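Local coordinates for putative Phosphate (Eubacterium rectale, PDB 3DAO), which is probably a phosphate-ester hydrolase of the haloacid dehalogenase-like family, with a natural substrate that is not established, at residues 125-130 with 161-166; 167-172 with 203-208. One frame throughout, in Å; residues are numbered along the deposited sequence.

Contact 1 of 2, residues 125-130 with 161-166; sequences AATPDF and LDRNDI
Ala126 and Thr127 run past Asp165 and Ile166 with two CA-H...O contacts between the backbones, Thr127 CA to Asp165 O at 3.2 Å and Ile166 CA to Ala126 O at 3.4 Å. The site lies at the end of strand 122-126, in the smaller alpha/beta domain, probably the cap of this haloacid dehalogenase-like protein. Residues 127-130 form the turn into strand 131-133. The loop 161-166 leads into strand 168-172. Thr127 shapes the turn. Its OG1 takes the backbone N-H of Asp129 (an ST turn) and that of Phe130 (an ST motif). The methyl CG2 points to the loop and touches Ile166 CD1 at 3.8 Å. It also lies 3.6 Å from Asp165 OD1. Pro128 CD rests against Asp165 O. Arg163 grips the Asp165 carboxylate side-on, NE to OD1 and NH2 to OD2, each on a syn lone pair. This salt bridge is nearly flat and holds the guanidinium in a fixed rotation. The bend of the Arg163 chain at chi3 (64°) brings the group round to the carboxylate. Phe130 CE1 lies over one guanidinium face, with the two planes 79° apart. Phe130 CZ comes 3.7 Å from Arg163 NH2. Arg153, outside the two segments, makes a cation-pi pair with the same ring. Deeper in, Ala125 CB packs on Ile166 CD1. One water ties turn to loop. It accepts from Thr127 OG1 at 2.6 Å and donates to Asp129 OD2 and to Asp165 OD2, the latter at 2.8 Å.

Contact 2 of 2, residues 167-172 with 203-208; sequences IKFTVF and VDCNAK
Phe169 and Cys205 exchange both backbone bonds, Phe169 N to Cys205 O at 2.9 Å and Cys205 N to Phe169 O at 2.8 Å. Val171 and Val203 form the next hydrogen-bonded pair. Thr170 and Asp204 are the non-hydrogen-bonded pair between them. Side chains add two more bonds. Asn206 ND2 reaches Ile167 O at 2.8 Å, the acceptor lying near its amide plane. Thr170 OG1, set beside its own backbone N (chi1 -65°), donates to Asp204 OD1 at 2.9 Å, on the anti side of the carboxylate. A valine in place of Thr170 would probably cost Asp204 OD1 this donor and let the carboxylate turn more easily. The strands are antiparallel neighbours inside the mixed sheet of the domain. Ile167 and Lys168 both face Ala126 on the other neighbour, making a classic beta bulge. Charge is handled through water: Lys168 NZ stays 4.4 Å from Asp204 OD1, and one water joins the two. The apolar pairs lie on the sheet face that carries Phe169, Val171, Val203 and Cys205. Helices 104-117, 177-181 and 185-189 pack there. Val171 CB meets Val203 CB, and Cys205 SG sits at the edge of the Phe169 ring, 4.2 Å from CD2.

The two contacts follow one another along the chain, Ile166 running straight into Ile167. They lie about 12 Å apart, centre to centre. Both reach the mixed sheet in which strand 168-172 lies between 122-126 and 202-207. Ala126 joins them, with probable hydrogen bonds of 2.8 Å from its N to Lys168 O and from Ile167 N to its O. Ile167 CD1 also packs on the backbone of Thr127 and Pro128. Contact 1 thus holds the loop at one strand end, while contact 2 extends the sheet on the other side. A separate eight-stranded sheet, which includes strand 23-26, carries an apparent HAD-type DxDx(T/V) motif and would be the catalytic core; these contacts then probably belong to the cap.

Contact 1 of 2, residues 125-130 with 161-166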
ATOM      1  N   ALA A 125     -12.940   9.513  -1.018  1.00 14.33           N
ATOM      2  CA  ALA A 125     -12.216   9.361  -2.296  1.00 14.53           C
ATOM      3  C   ALA A 125     -10.812   9.932  -2.089  1.00 15.81           C
ATOM      4  O   ALA A 125     -10.656  11.100  -1.722  1.00 16.17           O
ATOM      5  CB  ALA A 125     -12.946  10.093  -3.412  1.00 14.33           C
ATOM      6  N   ALA A 126      -9.809   9.096  -2.279  1.00 16.36           N
ATOM      7  CA  ALA A 126      -8.419   9.485  -1.992  1.00 17.06           C
ATOM      8  C   ALA A 126      -7.562   9.707  -3.219  1.00 16.63           C
ATOM      9  O   ALA A 126      -7.701   9.034  -4.211  1.00 14.98           O
ATOM     10  CB  ALA A 126      -7.747   8.435  -1.099  1.00 18.70           C
ATOM     11  N   THR A 127      -6.676  10.689  -3.094  1.00 17.32           N
ATOM     12  CA  THR A 127      -5.625  10.948  -4.079  1.00 17.31           C
ATOM     13  C   THR A 127      -4.300  10.585  -3.371  1.00 17.98           C
ATOM     14  O   THR A 127      -4.304  10.202  -2.191  1.00 18.79           O
ATOM     15  CB  THR A 127      -5.585  12.417  -4.533  1.00 17.79           C
ATOM     16  OG1 THR A 127      -4.893  13.207  -3.560  1.00 17.75           O
ATOM     17  CG2 THR A 127      -7.002  12.939  -4.717  1.00 20.48           C
ATOM     18  N   PRO A 128      -3.163  10.693  -4.067  1.00 17.13           N
ATOM     19  CA  PRO A 128      -1.918  10.356  -3.391  1.00 18.15           C
ATOM     20  C   PRO A 128      -1.568  11.300  -2.262  1.00 19.48           C
ATOM     21  O   PRO A 128      -0.821  10.936  -1.349  1.00 22.42           O
ATOM     22  CB  PRO A 128      -0.865  10.453  -4.498  1.00 18.35           C
ATOM     23  CG  PRO A 128      -1.608  10.278  -5.778  1.00 17.22           C
ATOM     24  CD  PRO A 128      -3.013  10.792  -5.523  1.00 18.11           C
ATOM     25  N   ASP A 129      -2.156  12.482  -2.286  1.00 18.92           N
ATOM     26  CA  ASP A 129      -1.812  13.529  -1.340  1.00 20.16           C
ATOM     27  C   ASP A 129      -2.820  13.786  -0.220  1.00 21.37           C
ATOM     28  O   ASP A 129      -2.469  14.238   0.871  1.00 20.83           O
ATOM     29  CB  ASP A 129      -1.631  14.827  -2.114  1.00 20.85           C
ATOM     30  CG  ASP A 129      -0.576  14.706  -3.154  1.00 28.07           C
ATOM     31  OD1 ASP A 129       0.522  14.261  -2.780  1.00 28.70           O
ATOM     32  OD2 ASP A 129      -0.843  15.027  -4.337  1.00 37.81           O
ATOM     33  N   PHE A 130      -4.083  13.580  -0.521  1.00 19.13           N
ATOM     34  CA  PHE A 130      -5.107  13.799   0.477  1.00 20.96           C
ATOM     35  C   PHE A 130      -6.326  12.982   0.175  1.00 19.74           C
ATOM     36  O   PHE A 130      -6.425  12.330  -0.862  1.00 19.88           O
ATOM     37  CB  PHE A 130      -5.456  15.283   0.594  1.00 23.56           C
ATOM     38  CG  PHE A 130      -5.468  15.997  -0.714  1.00 23.95           C
ATOM     39  CD1 PHE A 130      -6.494  15.800  -1.599  1.00 33.89           C
ATOM     40  CD2 PHE A 130      -4.428  16.822  -1.071  1.00 33.53           C
ATOM     41  CE1 PHE A 130      -6.488  16.435  -2.808  1.00 29.95           C
ATOM     42  CE2 PHE A 130      -4.414  17.445  -2.276  1.00 31.99           C
ATOM     43  CZ  PHE A 130      -5.437  17.249  -3.146  1.00 34.24           C
ATOM     44  N   LEU A 161     -16.175  16.958  -8.214  1.00 27.82           N
ATOM     45  CA  LEU A 161     -14.740  17.188  -8.336  1.00 27.05           C
ATOM     46  C   LEU A 161     -14.267  16.826  -9.734  1.00 28.19           C
ATOM     47  O   LEU A 161     -14.793  15.949 -10.413  1.00 28.08           O
ATOM     48  CB  LEU A 161     -13.931  16.386  -7.331  1.00 27.43           C
ATOM     49  CG  LEU A 161     -14.237  16.656  -5.873  1.00 30.20           C
ATOM     50  CD1 LEU A 161     -13.505  15.647  -5.008  1.00 26.48           C
ATOM     51  CD2 LEU A 161     -13.830  18.089  -5.527  1.00 31.56           C
ATOM     52  N   ASP A 162     -13.249  17.547 -10.153  1.00 29.47           N
ATOM     53  CA  ASP A 162     -12.652  17.337 -11.455  1.00 31.38           C
ATOM     54  C   ASP A 162     -11.213  16.969 -11.219  1.00 30.85           C
ATOM     55  O   ASP A 162     -10.372  17.831 -11.028  1.00 31.91           O
ATOM     56  CB  ASP A 162     -12.722  18.626 -12.269  1.00 33.58           C
ATOM     57  CG  ASP A 162     -12.154  18.464 -13.649  1.00 39.91           C
ATOM     58  OD1 ASP A 162     -12.223  17.338 -14.190  1.00 46.97           O
ATOM     59  OD2 ASP A 162     -11.664  19.471 -14.196  1.00 52.27           O
ATOM     60  N   ARG A 163     -10.952  15.672 -11.215  1.00 29.97           N
ATOM     61  CA  ARG A 163      -9.627  15.174 -10.935  1.00 29.10           C
ATOM     62  C   ARG A 163      -9.301  13.910 -11.690  1.00 27.69           C
ATOM     63  O   ARG A 163     -10.190  13.147 -12.083  1.00 30.36           O
ATOM     64  CB  ARG A 163      -9.492  14.936  -9.443  1.00 31.64           C
ATOM     65  CG  ARG A 163      -9.746  16.189  -8.646  1.00 32.05           C
ATOM     66  CD  ARG A 163      -9.346  15.970  -7.280  1.00 32.84           C
ATOM     67  NE  ARG A 163      -7.917  15.747  -7.211  1.00 31.59           N
ATOM     68  CZ  ARG A 163      -7.054  16.669  -6.817  1.00 35.42           C
ATOM     69  NH1 ARG A 163      -7.495  17.864  -6.470  1.00 38.39           N
ATOM     70  NH2 ARG A 163      -5.769  16.401  -6.763  1.00 30.94           N
ATOM     71  N   ASN A 164      -8.008  13.704 -11.845  1.00 25.39           N
ATOM     72  CA  ASN A 164      -7.501  12.539 -12.582  0.50 26.23           C
ATOM     73  C   ASN A 164      -6.598  11.669 -11.743  1.00 24.24           C
ATOM     74  O   ASN A 164      -5.922  10.774 -12.268  1.00 23.44           O
ATOM     75  CB  ASN A 164      -6.720  12.963 -13.832  0.50 27.34           C
ATOM     76  CG  ASN A 164      -6.351  11.779 -14.719  0.50 33.01           C
ATOM     77  OD1 ASN A 164      -5.656  11.941 -15.732  0.50 44.81           O
ATOM     78  ND2 ASN A 164      -6.822  10.578 -14.350  0.50 35.88           N
ATOM     79  N   ASP A 165      -6.652  11.905 -10.445  1.00 21.40           N
ATOM     80  CA  ASP A 165      -5.812  11.178  -9.495  1.00 19.79           C
ATOM     81  C   ASP A 165      -6.519  10.513  -8.324  1.00 17.50           C
ATOM     82  O   ASP A 165      -5.952  10.442  -7.253  1.00 17.54           O
ATOM     83  CB  ASP A 165      -4.735  12.109  -8.951  1.00 19.83           C
ATOM     84  CG  ASP A 165      -5.287  13.309  -8.203  1.00 21.36           C
ATOM     85  OD1 ASP A 165      -6.518  13.528  -8.202  1.00 23.84           O
ATOM     86  OD2 ASP A 165      -4.481  14.054  -7.591  1.00 27.40           O
ATOM     87  N   ILE A 166      -7.761  10.087  -8.532  1.00 17.12           N
ATOM     88  CA  ILE A 166      -8.472   9.293  -7.510  1.00 16.69           C
ATOM     89  C   ILE A 166      -7.918   7.878  -7.587  1.00 15.97           C
ATOM     90  O   ILE A 166      -8.087   7.143  -8.579  1.00 15.88           O
ATOM     91  CB  ILE A 166     -10.016   9.337  -7.666  1.00 17.97           C
ATOM     92  CG1 ILE A 166     -10.521  10.787  -7.545  1.00 23.06           C
ATOM     93  CG2 ILE A 166     -10.652   8.456  -6.634  1.00 14.70           C
ATOM     94  CD1 ILE A 166     -10.135  11.500  -6.313  1.00 20.72           C
TER
HETATM   95  O   HOH W   1      -3.417  14.728  -5.059  1.00 30.00           O

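Contact 2 of 2, residues 167-172 with 203-208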
ATOM      1  N   ILE A 167      -7.229   7.497  -6.511  1.00 13.51           N
ATOM      2  CA  ILE A 167      -6.574   6.208  -6.424  1.00 15.17           C
ATOM      3  C   ILE A 167      -7.294   5.211  -5.542  1.00 13.84           C
ATOM      4  O   ILE A 167      -7.051   4.002  -5.614  1.00 15.58           O
ATOM      5  CB  ILE A 167      -5.056   6.324  -5.996  1.00 15.15           C
ATOM      6  CG1 ILE A 167      -4.911   6.974  -4.617  1.00 15.79           C
ATOM      7  CG2 ILE A 167      -4.216   6.977  -7.148  1.00 15.67           C
ATOM      8  CD1 ILE A 167      -3.486   6.867  -4.043  1.00 19.48           C
ATOM      9  N   LYS A 168      -8.260   5.707  -4.772  1.00 14.14           N
ATOM     10  CA  LYS A 168      -9.033   4.808  -3.890  1.00 14.33           C
ATOM     11  C   LYS A 168     -10.388   5.413  -3.555  1.00 13.90           C
ATOM     12  O   LYS A 168     -10.497   6.600  -3.349  1.00 13.20           O
ATOM     13  CB  LYS A 168      -8.290   4.552  -2.584  1.00 16.32           C
ATOM     14  CG  LYS A 168      -9.060   3.624  -1.601  1.00 18.32           C
ATOM     15  CD  LYS A 168      -8.244   3.284  -0.378  1.00 18.31           C
ATOM     16  CE  LYS A 168      -7.994   4.501   0.503  1.00 24.75           C
ATOM     17  NZ  LYS A 168      -7.237   4.090   1.750  1.00 23.90           N
ATOM     18  N   PHE A 169     -11.395   4.552  -3.574  1.00 15.04           N
ATOM     19  CA  PHE A 169     -12.738   4.898  -3.136  1.00 13.83           C
ATOM     20  C   PHE A 169     -13.037   3.914  -2.015  1.00 13.69           C
ATOM     21  O   PHE A 169     -12.909   2.697  -2.180  1.00 13.05           O
ATOM     22  CB  PHE A 169     -13.766   4.781  -4.251  1.00 14.39           C
ATOM     23  CG  PHE A 169     -15.197   4.996  -3.768  1.00 14.83           C
ATOM     24  CD1 PHE A 169     -15.764   6.232  -3.790  1.00 15.85           C
ATOM     25  CD2 PHE A 169     -15.946   3.938  -3.301  1.00 14.18           C
ATOM     26  CE1 PHE A 169     -17.056   6.442  -3.330  1.00 14.43           C
ATOM     27  CE2 PHE A 169     -17.252   4.144  -2.863  1.00 11.35           C
ATOM     28  CZ  PHE A 169     -17.791   5.406  -2.890  1.00 11.09           C
ATOM     29  N   THR A 170     -13.423   4.461  -0.876  1.00 12.44           N
ATOM     30  CA  THR A 170     -13.656   3.683   0.313  1.00 12.04           C
ATOM     31  C   THR A 170     -15.032   3.897   0.920  1.00 10.52           C
ATOM     32  O   THR A 170     -15.487   5.034   1.092  1.00 11.55           O
ATOM     33  CB  THR A 170     -12.615   4.078   1.384  1.00 12.31           C
ATOM     34  OG1 THR A 170     -11.298   3.700   0.921  1.00 17.05           O
ATOM     35  CG2 THR A 170     -12.883   3.386   2.735  1.00 17.44           C
ATOM     36  N   VAL A 171     -15.671   2.783   1.265  1.00 13.75           N
ATOM     37  CA  VAL A 171     -16.982   2.808   1.948  1.00 12.28           C
ATOM     38  C   VAL A 171     -16.750   2.491   3.413  1.00 12.69           C
ATOM     39  O   VAL A 171     -15.958   1.626   3.750  1.00 14.11           O
ATOM     40  CB  VAL A 171     -17.958   1.756   1.379  1.00 15.41           C
ATOM     41  CG1 VAL A 171     -19.369   2.037   1.890  1.00 11.85           C
ATOM     42  CG2 VAL A 171     -17.898   1.742  -0.200  1.00 11.86           C
ATOM     43  N   PHE A 172     -17.446   3.227   4.265  1.00 12.77           N
ATOM     44  CA  PHE A 172     -17.419   3.046   5.712  1.00 12.72           C
ATOM     45  C   PHE A 172     -18.799   2.875   6.328  1.00 12.99           C
ATOM     46  O   PHE A 172     -19.790   3.503   5.935  1.00 14.20           O
ATOM     47  CB  PHE A 172     -16.779   4.263   6.402  1.00 13.51           C
ATOM     48  CG  PHE A 172     -16.847   4.198   7.914  1.00 12.38           C
ATOM     49  CD1 PHE A 172     -15.962   3.423   8.609  1.00 12.31           C
ATOM     50  CD2 PHE A 172     -17.791   4.924   8.624  1.00 15.69           C
ATOM     51  CE1 PHE A 172     -16.015   3.340  10.009  1.00 16.14           C
ATOM     52  CE2 PHE A 172     -17.826   4.849  10.024  1.00 16.05           C
ATOM     53  CZ  PHE A 172     -16.951   4.053  10.687  1.00 14.79           C
ATOM     54  N   VAL A 203     -14.813  -1.056   3.083  1.00 14.55           N
ATOM     55  CA  VAL A 203     -14.641  -1.675   1.771  1.00 11.97           C
ATOM     56  C   VAL A 203     -13.799  -0.706   0.918  1.00 12.69           C
ATOM     57  O   VAL A 203     -14.201   0.408   0.622  1.00 13.77           O
ATOM     58  CB  VAL A 203     -15.953  -2.055   1.048  1.00 11.18           C
ATOM     59  CG1 VAL A 203     -15.621  -2.639  -0.348  1.00 13.70           C
ATOM     60  CG2 VAL A 203     -16.736  -3.062   1.864  1.00 13.85           C
ATOM     61  N   ASP A 204     -12.614  -1.160   0.558  1.00 13.60           N
ATOM     62  CA  ASP A 204     -11.657  -0.375  -0.233  1.00 14.26           C
ATOM     63  C   ASP A 204     -11.691  -0.805  -1.676  1.00 14.94           C
ATOM     64  O   ASP A 204     -11.663  -2.004  -2.007  1.00 14.91           O
ATOM     65  CB  ASP A 204     -10.219  -0.587   0.255  1.00 16.97           C
ATOM     66  CG  ASP A 204      -9.981   0.007   1.628  1.00 20.18           C
ATOM     67  OD1 ASP A 204     -10.500   1.108   1.907  1.00 18.60           O
ATOM     68  OD2 ASP A 204      -9.299  -0.665   2.424  1.00 21.67           O
ATOM     69  N   CYS A 205     -11.720   0.193  -2.520  1.00 13.96           N
ATOM     70  CA  CYS A 205     -11.774  -0.039  -3.970  1.00 14.59           C
ATOM     71  C   CYS A 205     -10.681   0.753  -4.660  1.00 14.14           C
ATOM     72  O   CYS A 205     -10.517   1.941  -4.453  1.00 15.20           O
ATOM     73  CB  CYS A 205     -13.111   0.399  -4.533  1.00 15.50           C
ATOM     74  SG  CYS A 205     -14.594  -0.014  -3.548  1.00 18.41           S
ATOM     75  N   ASN A 206      -9.985   0.049  -5.533  1.00 16.20           N
ATOM     76  CA  ASN A 206      -8.955   0.636  -6.367  1.00 16.74           C
ATOM     77  C   ASN A 206      -9.218   0.221  -7.796  1.00 16.67           C
ATOM     78  O   ASN A 206     -10.098  -0.579  -8.091  1.00 16.69           O
ATOM     79  CB  ASN A 206      -7.571   0.124  -6.039  1.00 18.61           C
ATOM     80  CG  ASN A 206      -7.158   0.326  -4.590  1.00 23.57           C
ATOM     81  OD1 ASN A 206      -6.844  -0.648  -3.932  1.00 25.01           O
ATOM     82  ND2 ASN A 206      -7.080   1.588  -4.113  1.00 22.62           N
ATOM     83  N   ALA A 207      -8.382   0.742  -8.691  1.00 17.52           N
ATOM     84  CA  ALA A 207      -8.522   0.418 -10.113  1.00 16.57           C
ATOM     85  C   ALA A 207      -8.328  -1.056 -10.354  1.00 17.44           C
ATOM     86  O   ALA A 207      -7.539  -1.733  -9.684  1.00 15.22           O
ATOM     87  CB  ALA A 207      -7.525   1.236 -10.953  1.00 17.88           C
ATOM     88  N   LYS A 208      -9.062  -1.574 -11.334  1.00 16.53           N
ATOM     89  CA  LYS A 208      -8.905  -2.971 -11.700  1.00 17.73           C
ATOM     90  C   LYS A 208      -7.441  -3.275 -12.016  1.00 18.45           C
ATOM     91  O   LYS A 208      -6.778  -2.527 -12.696  1.00 19.11           O
ATOM     92  CB  LYS A 208      -9.795  -3.319 -12.917  1.00 19.45           C
ATOM     93  CG  LYS A 208      -9.837  -4.766 -13.251  1.00 27.00           C
ATOM     94  CD  LYS A 208     -10.753  -4.992 -14.453  1.00 35.73           C
ATOM     95  CE  LYS A 208     -10.994  -6.470 -14.712  1.00 40.61           C
ATOM     96  NZ  LYS A 208     -12.014  -6.664 -15.790  1.00 44.36           N
TER
HETATM   97  O   HOH W   2      -6.720   2.816  -8.042  1.00 18.53           O
HETATM   98  O   HOH W   3      -8.856   2.530   3.381  1.00 29.72           O
HETATM   99  O   HOH W   4      -6.511   1.124   2.343  1.00 49.24           O